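Side-chain contact in BLUF domain-containing protein (Acinetobacter baumannii, PDB 6W6Z), which probably senses blue light through a flavin bound in its BLUF domain: residues 15-18 / 19-22. Sequence-based numbering, arbitrary orientation.
Sequences NEDL and LQDL
N15 reaches forward to D21 across an N-capped helix start, where the loop after strand 2-11 of the BLUF domain turns into helix 18-36, and the site is a compact example of how a helix's first turn is closed by the residues just before it. The amide nitrogen ND2 of N15 donates to OD2 of D21 at 3.0 Å, meeting the carboxylate on its syn side, 21° out of plane, while OD2 lies close to the amide's own plane. The amide and carboxylate planes lie 60° apart. A chi1 of -69°, with CG beside the backbone N, directs ND2 of N15 toward D21, and ND2 also donates to OE1 of Q71. R72, a flavin-site residue, touches both N15 and D21, so the bond sits at the margin of that site.

D17, the centre of an inverse gamma turn, is the N-cap. Its OD1 receives a weak bond from the backbone N of Q20, 3.3 Å away, and its carbonyl O takes the N-H of D21 at 3.2 Å. CB of Q20 packs against the same carboxylate, 3.5 Å from OD2.

L18 continues the pattern begun by D17 O, its own O accepting from L22 N at 2.9 Å. Both leucines lean on Y44 of strand 39-45, and M140 also touches L22. The side chains of L18 and L22 cross at a slant, CD1 of L18 lying 3.7 Å from CG of L22 and CG of L18 3.8 Å from CD1 of L22.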
ATOM      1  N   ASN A  15     -13.621  10.069  -7.698  1.00 25.21           N
ATOM      2  CA  ASN A  15     -12.566  10.175  -8.735  1.00 27.86           C
ATOM      3  C   ASN A  15     -12.823   9.090  -9.788  1.00 25.77           C
ATOM      4  O   ASN A  15     -12.594   7.890  -9.483  1.00 28.78           O
ATOM      5  CB  ASN A  15     -11.186  10.025  -8.093  1.00 27.98           C
ATOM      6  CG  ASN A  15     -10.812  11.200  -7.214  1.00 31.71           C
ATOM      7  OD1 ASN A  15     -11.642  12.058  -6.938  1.00 32.16           O
ATOM      8  ND2 ASN A  15      -9.554  11.272  -6.806  1.00 30.61           N
ATOM      9  N   GLU A  16     -13.364   9.477 -10.940  1.00 26.14           N
ATOM     10  CA  GLU A  16     -13.706   8.565 -12.074  1.00 23.90           C
ATOM     11  C   GLU A  16     -12.416   7.933 -12.618  1.00 24.06           C
ATOM     12  O   GLU A  16     -12.432   6.706 -12.905  1.00 22.68           O
ATOM     13  CB  GLU A  16     -14.465   9.331 -13.167  1.00 26.96           C
ATOM     14  N   ASP A  17     -11.348   8.728 -12.747  1.00 21.73           N
ATOM     15  CA  ASP A  17     -10.102   8.325 -13.442  1.00 23.15           C
ATOM     16  C   ASP A  17      -9.173   7.574 -12.460  1.00 20.82           C
ATOM     17  O   ASP A  17      -8.120   8.131 -12.032  1.00 18.48           O
ATOM     18  CB  ASP A  17      -9.438   9.490 -14.167  1.00 23.61           C
ATOM     19  CG  ASP A  17      -8.456   8.976 -15.230  1.00 26.96           C
ATOM     20  OD1 ASP A  17      -8.198   7.712 -15.279  1.00 22.23           O
ATOM     21  OD2 ASP A  17      -7.960   9.822 -15.993  1.00 27.69           O
ATOM     22  N   LEU A  18      -9.525   6.319 -12.176  1.00 19.54           N
ATOM     23  CA  LEU A  18      -8.751   5.424 -11.275  1.00 17.67           C
ATOM     24  C   LEU A  18      -7.356   5.198 -11.854  1.00 17.77           C
ATOM     25  O   LEU A  18      -6.401   5.216 -11.114  1.00 17.93           O
ATOM     26  CB  LEU A  18      -9.498   4.097 -11.141  1.00 19.34           C
ATOM     27  CG  LEU A  18      -8.753   3.016 -10.363  1.00 18.94           C
ATOM     28  CD1 LEU A  18      -8.384   3.517  -8.972  1.00 17.30           C
ATOM     29  CD2 LEU A  18      -9.566   1.759 -10.287  1.00 19.25           C
ATOM     30  N   LEU A  19      -7.237   4.924 -13.158  1.00 19.10           N
ATOM     31  CA  LEU A  19      -5.922   4.569 -13.741  1.00 18.85           C
ATOM     32  C   LEU A  19      -4.946   5.711 -13.505  1.00 18.97           C
ATOM     33  O   LEU A  19      -3.780   5.476 -13.108  1.00 18.98           O
ATOM     34  CB  LEU A  19      -6.138   4.267 -15.229  1.00 20.67           C
ATOM     35  CG  LEU A  19      -4.868   3.925 -15.979  1.00 21.27           C
ATOM     36  CD1 LEU A  19      -4.136   2.763 -15.305  1.00 21.14           C
ATOM     37  CD2 LEU A  19      -5.186   3.654 -17.433  1.00 21.94           C
ATOM     38  N   GLN A  20      -5.373   6.956 -13.730  1.00 18.74           N
ATOM     39  CA  GLN A  20      -4.421   8.090 -13.552  1.00 21.11           C
ATOM     40  C   GLN A  20      -4.077   8.220 -12.060  1.00 17.75           C
ATOM     41  O   GLN A  20      -2.912   8.523 -11.730  1.00 18.53           O
ATOM     42  CB  GLN A  20      -4.998   9.405 -14.095  1.00 22.18           C
ATOM     43  CG  GLN A  20      -3.970  10.526 -14.099  1.00 26.89           C
ATOM     44  CD  GLN A  20      -4.468  11.840 -14.663  1.00 31.76           C
ATOM     45  OE1 GLN A  20      -5.651  12.033 -14.918  1.00 33.44           O
ATOM     46  NE2 GLN A  20      -3.547  12.769 -14.842  1.00 31.90           N
ATOM     47  N   ASP A  21      -5.047   8.002 -11.185  1.00 18.67           N
ATOM     48  CA  ASP A  21      -4.817   8.114  -9.711  1.00 20.06           C
ATOM     49  C   ASP A  21      -3.787   7.083  -9.250  1.00 17.86           C
ATOM     50  O   ASP A  21      -2.843   7.465  -8.564  1.00 17.72           O
ATOM     51  CB  ASP A  21      -6.102   7.980  -8.902  1.00 20.44           C
ATOM     52  CG  ASP A  21      -6.955   9.241  -8.837  1.00 23.82           C
ATOM     53  OD1 ASP A  21      -6.488  10.272  -9.312  1.00 21.19           O
ATOM     54  OD2 ASP A  21      -8.068   9.159  -8.263  1.00 27.82           O
ATOM     55  N   LEU A  22      -3.921   5.833  -9.684  1.00 18.10           N
ATOM     56  CA  LEU A  22      -2.971   4.757  -9.296  1.00 17.27           C
ATOM     57  C   LEU A  22      -1.583   5.104  -9.849  1.00 17.97           C
ATOM     58  O   LEU A  22      -0.619   4.971  -9.106  1.00 18.67           O
ATOM     59  CB  LEU A  22      -3.477   3.420  -9.856  1.00 16.49           C
ATOM     60  CG  LEU A  22      -4.783   2.903  -9.238  1.00 16.65           C
ATOM     61  CD1 LEU A  22      -5.255   1.663  -9.970  1.00 16.94           C
ATOM     62  CD2 LEU A  22      -4.605   2.568  -7.772  1.00 17.73           C
TER